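2-hydroxyisobutyryl-CoA synthetase (Aquincola tertiaricarbonis, PDB 6HDY) belongs to the ANL superfamily of AMP-binding enzymes, which combine a large N-terminal part with a smaller C-terminal domain. Local coordinates at residues 379-393 with 434-448. Sequence-based numbering, arbitrary orientation.
Sequences ENIYPSEIDAALNQM and FRTEASHRVQTVLGV
Phe434 opens the contact with its ring atom CE1 lying 4.2 Å from Met393 CE, the methyl coming obliquely to the ring. One turn on, the Met393 thioether lies against the helix backbone: CE sits 3.7 Å from the Glu437 carbonyl O, while SD rests on CA and CB of Ala438. The bend at the last torsion of Met393 (chi3 71°) folds the methyl back over the guanidinium of Arg441, where CE and CG cover one face, CG being 3.5 Å from Arg441 NE. At the edge of that flat group, Arg441 NH2 donates to the backbone O of Gln392, 3.3 Å long and with the acceptor nearly in the guanidinium plane. Arg441 NH1 also pairs with Glu437, in a salt bridge of 2.8 Å to OE2 whose hydrogen bond is weak. Together the two partners probably help to restrain the group over the methionine.

Val442 then meets Leu390 through CG2 and CD2, and Val445 places CG2 on the methyl of Ala389. The helix axes pass 9.6 Å apart here. Leu446 divides its two methyls: CD1 reaches CG1 of Ile386 at 3.8 Å and CG2 of Ile381, and CD2 lies against CB of Glu385. Gly447 is the first residue to leave helical phi/psi, with positive phi, and Val448 touches Glu379 CB and Ile381 CD1 with its two methyls. Behind this layer Ile386 and Leu390 rest on strand 399-403, and Val442 on strand 450-454. The arrangement is that of two helices, crossing at 130° between their N-to-C directions, on the mixed sheet of the alpha/beta C-terminal domain of ANL enzymes.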
# COMPACT_ATOMS: atom_id res chain seq x y z
N GLU A 379 35.24 -1.14 -23.68
CA GLU A 379 33.94 -1.66 -24.08
C GLU A 379 32.82 -1.24 -23.11
O GLU A 379 32.94 -1.46 -21.91
CB GLU A 379 34.02 -3.19 -24.29
CG GLU A 379 33.30 -3.68 -25.54
CD GLU A 379 33.79 -3.13 -26.87
OE1 GLU A 379 35.02 -3.20 -27.13
OE2 GLU A 379 32.95 -2.66 -27.66
N ASN A 380 31.77 -0.60 -23.65
CA ASN A 380 30.62 -0.09 -22.89
C ASN A 380 29.61 -1.18 -22.60
O ASN A 380 29.06 -1.79 -23.53
CB ASN A 380 29.97 1.10 -23.61
CG ASN A 380 30.81 2.36 -23.62
OD1 ASN A 380 31.88 2.45 -22.98
ND2 ASN A 380 30.33 3.37 -24.33
N ILE A 381 29.36 -1.45 -21.30
CA ILE A 381 28.46 -2.53 -20.89
C ILE A 381 27.35 -2.03 -19.97
O ILE A 381 27.62 -1.35 -18.98
CB ILE A 381 29.25 -3.72 -20.23
CG1 ILE A 381 30.44 -4.20 -21.10
CG2 ILE A 381 28.32 -4.89 -19.87
CD1 ILE A 381 31.61 -4.61 -20.30
N TYR A 382 26.10 -2.45 -20.27
CA TYR A 382 24.92 -2.20 -19.45
C TYR A 382 24.65 -3.45 -18.61
O TYR A 382 24.75 -4.55 -19.16
CB TYR A 382 23.71 -1.82 -20.32
CG TYR A 382 23.69 -0.34 -20.64
CD1 TYR A 382 24.44 0.18 -21.68
CD2 TYR A 382 22.98 0.55 -19.84
CE1 TYR A 382 24.46 1.55 -21.96
CE2 TYR A 382 22.97 1.93 -20.11
CZ TYR A 382 23.72 2.42 -21.18
OH TYR A 382 23.74 3.76 -21.45
N PRO A 383 24.32 -3.33 -17.30
CA PRO A 383 24.05 -4.53 -16.49
C PRO A 383 23.02 -5.50 -17.07
O PRO A 383 23.13 -6.72 -16.86
CB PRO A 383 23.60 -3.95 -15.15
CG PRO A 383 24.24 -2.62 -15.08
CD PRO A 383 24.20 -2.10 -16.49
N SER A 384 22.05 -4.96 -17.84
CA SER A 384 20.98 -5.74 -18.48
C SER A 384 21.51 -6.71 -19.55
O SER A 384 20.83 -7.71 -19.85
CB SER A 384 19.90 -4.83 -19.05
OG SER A 384 20.42 -4.03 -20.10
N GLU A 385 22.69 -6.41 -20.15
CA GLU A 385 23.31 -7.26 -21.19
C GLU A 385 23.84 -8.56 -20.55
O GLU A 385 23.70 -9.63 -21.13
CB GLU A 385 24.42 -6.51 -21.93
CG GLU A 385 23.93 -5.32 -22.74
CD GLU A 385 25.02 -4.40 -23.27
OE1 GLU A 385 25.97 -4.10 -22.52
OE2 GLU A 385 24.91 -3.96 -24.44
N ILE A 386 24.39 -8.45 -19.32
CA ILE A 386 24.90 -9.55 -18.50
C ILE A 386 23.73 -10.42 -18.02
O ILE A 386 23.79 -11.64 -18.12
CB ILE A 386 25.79 -9.02 -17.34
CG1 ILE A 386 27.11 -8.45 -17.90
CG2 ILE A 386 26.04 -10.09 -16.26
CD1 ILE A 386 27.74 -7.39 -17.07
N ASP A 387 22.65 -9.76 -17.52
CA ASP A 387 21.43 -10.41 -17.06
C ASP A 387 20.83 -11.23 -18.19
O ASP A 387 20.49 -12.39 -17.96
CB ASP A 387 20.42 -9.36 -16.57
CG ASP A 387 19.22 -9.94 -15.84
OD1 ASP A 387 19.41 -10.89 -15.05
OD2 ASP A 387 18.10 -9.41 -16.02
N ALA A 388 20.75 -10.66 -19.42
CA ALA A 388 20.22 -11.31 -20.62
C ALA A 388 21.03 -12.55 -21.02
O ALA A 388 20.42 -13.59 -21.29
CB ALA A 388 20.18 -10.33 -21.78
N ALA A 389 22.38 -12.45 -21.03
CA ALA A 389 23.25 -13.56 -21.44
C ALA A 389 23.16 -14.72 -20.46
O ALA A 389 23.04 -15.87 -20.90
CB ALA A 389 24.69 -13.08 -21.56
N LEU A 390 23.15 -14.43 -19.14
CA LEU A 390 23.05 -15.46 -18.11
C LEU A 390 21.71 -16.20 -18.08
O LEU A 390 21.69 -17.42 -17.91
CB LEU A 390 23.36 -14.89 -16.72
CG LEU A 390 24.79 -14.49 -16.41
CD1 LEU A 390 24.88 -13.97 -15.03
CD2 LEU A 390 25.77 -15.67 -16.54
N ASN A 391 20.59 -15.45 -18.26
CA ASN A 391 19.23 -15.99 -18.24
C ASN A 391 18.94 -16.90 -19.43
O ASN A 391 17.97 -17.65 -19.39
CB ASN A 391 18.17 -14.87 -18.08
CG ASN A 391 17.95 -14.46 -16.64
OD1 ASN A 391 17.13 -15.05 -15.92
ND2 ASN A 391 18.71 -13.49 -16.16
N GLN A 392 19.79 -16.84 -20.46
CA GLN A 392 19.65 -17.67 -21.66
C GLN A 392 20.44 -18.98 -21.55
O GLN A 392 20.58 -19.72 -22.54
CB GLN A 392 20.00 -16.87 -22.93
CG GLN A 392 18.81 -16.05 -23.42
CD GLN A 392 19.11 -15.19 -24.62
OE1 GLN A 392 20.07 -14.41 -24.64
NE2 GLN A 392 18.23 -15.25 -25.61
N MET A 393 20.91 -19.29 -20.32
CA MET A 393 21.69 -20.49 -19.98
C MET A 393 20.87 -21.38 -19.03
O MET A 393 20.41 -20.91 -17.98
CB MET A 393 23.02 -20.11 -19.30
CG MET A 393 23.89 -19.17 -20.10
SD MET A 393 25.53 -19.00 -19.35
CE MET A 393 26.24 -20.68 -19.73
N PHE A 434 29.94 -25.51 -15.44
CA PHE A 434 29.02 -24.39 -15.58
C PHE A 434 29.76 -23.05 -15.45
O PHE A 434 29.55 -22.16 -16.28
CB PHE A 434 27.80 -24.50 -14.64
CG PHE A 434 27.01 -23.21 -14.60
CD1 PHE A 434 26.22 -22.83 -15.69
CD2 PHE A 434 27.15 -22.32 -13.54
CE1 PHE A 434 25.58 -21.58 -15.70
CE2 PHE A 434 26.48 -21.09 -13.55
CZ PHE A 434 25.71 -20.73 -14.63
N ARG A 435 30.63 -22.92 -14.41
CA ARG A 435 31.46 -21.73 -14.14
C ARG A 435 32.26 -21.29 -15.39
O ARG A 435 32.23 -20.11 -15.74
CB ARG A 435 32.41 -21.98 -12.95
CG ARG A 435 32.92 -20.70 -12.28
CD ARG A 435 33.94 -20.97 -11.19
NE ARG A 435 35.15 -21.60 -11.73
CZ ARG A 435 36.18 -20.93 -12.25
NH1 ARG A 435 36.18 -19.61 -12.28
NH2 ARG A 435 37.23 -21.59 -12.73
N THR A 436 32.90 -22.25 -16.08
CA THR A 436 33.68 -22.02 -17.31
C THR A 436 32.76 -21.64 -18.49
O THR A 436 33.09 -20.72 -19.24
CB THR A 436 34.62 -23.20 -17.62
OG1 THR A 436 33.87 -24.38 -17.90
CG2 THR A 436 35.61 -23.46 -16.51
N GLU A 437 31.62 -22.33 -18.64
CA GLU A 437 30.66 -22.04 -19.72
C GLU A 437 29.98 -20.66 -19.58
O GLU A 437 29.74 -20.00 -20.60
CB GLU A 437 29.63 -23.16 -19.87
CG GLU A 437 29.73 -23.88 -21.20
CD GLU A 437 29.04 -23.17 -22.35
OE1 GLU A 437 29.66 -22.26 -22.95
OE2 GLU A 437 27.88 -23.53 -22.67
N ALA A 438 29.69 -20.23 -18.33
CA ALA A 438 29.12 -18.91 -18.02
C ALA A 438 30.14 -17.84 -18.44
O ALA A 438 29.78 -16.94 -19.20
CB ALA A 438 28.82 -18.79 -16.52
N SER A 439 31.42 -18.00 -18.03
CA SER A 439 32.56 -17.14 -18.39
C SER A 439 32.67 -16.97 -19.92
O SER A 439 32.64 -15.83 -20.39
CB SER A 439 33.86 -17.71 -17.82
OG SER A 439 35.00 -16.99 -18.26
N HIS A 440 32.70 -18.07 -20.68
CA HIS A 440 32.78 -18.08 -22.14
C HIS A 440 31.61 -17.35 -22.78
O HIS A 440 31.85 -16.47 -23.60
CB HIS A 440 32.88 -19.52 -22.68
CG HIS A 440 32.93 -19.62 -24.18
ND1 HIS A 440 34.13 -19.59 -24.88
CD2 HIS A 440 31.92 -19.80 -25.08
CE1 HIS A 440 33.82 -19.74 -26.16
NE2 HIS A 440 32.50 -19.86 -26.33
N ARG A 441 30.36 -17.72 -22.43
CA ARG A 441 29.14 -17.14 -23.00
C ARG A 441 29.18 -15.60 -22.91
O ARG A 441 29.05 -14.91 -23.93
CB ARG A 441 27.87 -17.71 -22.32
CG ARG A 441 26.73 -18.07 -23.29
CD ARG A 441 26.49 -19.57 -23.38
NE ARG A 441 25.07 -19.94 -23.25
CZ ARG A 441 24.62 -21.19 -23.18
NH1 ARG A 441 25.46 -22.22 -23.23
NH2 ARG A 441 23.32 -21.42 -23.05
N VAL A 442 29.43 -15.09 -21.69
CA VAL A 442 29.54 -13.66 -21.36
C VAL A 442 30.65 -12.99 -22.19
O VAL A 442 30.42 -11.90 -22.72
CB VAL A 442 29.70 -13.48 -19.82
CG1 VAL A 442 30.02 -12.04 -19.44
CG2 VAL A 442 28.44 -13.95 -19.09
N GLN A 443 31.81 -13.68 -22.35
CA GLN A 443 32.94 -13.21 -23.16
C GLN A 443 32.54 -13.07 -24.63
O GLN A 443 32.85 -12.05 -25.23
CB GLN A 443 34.17 -14.12 -23.03
CG GLN A 443 34.90 -13.98 -21.69
CD GLN A 443 36.26 -14.64 -21.67
OE1 GLN A 443 36.59 -15.38 -20.74
NE2 GLN A 443 37.10 -14.32 -22.65
N THR A 444 31.84 -14.07 -25.18
CA THR A 444 31.36 -14.08 -26.57
C THR A 444 30.34 -12.95 -26.80
O THR A 444 30.36 -12.32 -27.86
CB THR A 444 30.73 -15.45 -26.89
OG1 THR A 444 31.51 -16.50 -26.31
CG2 THR A 444 30.56 -15.69 -28.39
N VAL A 445 29.47 -12.70 -25.80
CA VAL A 445 28.41 -11.70 -25.88
C VAL A 445 28.98 -10.27 -25.88
O VAL A 445 28.70 -9.50 -26.80
CB VAL A 445 27.30 -11.92 -24.80
CG1 VAL A 445 26.36 -10.72 -24.69
CG2 VAL A 445 26.49 -13.19 -25.08
N LEU A 446 29.76 -9.93 -24.83
CA LEU A 446 30.31 -8.59 -24.60
C LEU A 446 31.67 -8.30 -25.26
O LEU A 446 31.97 -7.13 -25.52
CB LEU A 446 30.41 -8.32 -23.08
CG LEU A 446 29.24 -8.75 -22.18
CD1 LEU A 446 29.61 -8.53 -20.72
CD2 LEU A 446 27.94 -8.00 -22.51
N GLY A 447 32.48 -9.33 -25.49
CA GLY A 447 33.81 -9.19 -26.08
C GLY A 447 34.84 -8.75 -25.06
O GLY A 447 35.77 -8.02 -25.38
N VAL A 448 34.67 -9.22 -23.81
CA VAL A 448 35.50 -8.85 -22.67
C VAL A 448 35.78 -10.06 -21.79
O VAL A 448 34.96 -10.97 -21.73
CB VAL A 448 34.81 -7.64 -21.95
CG1 VAL A 448 34.56 -7.88 -20.45
CG2 VAL A 448 35.58 -6.36 -22.18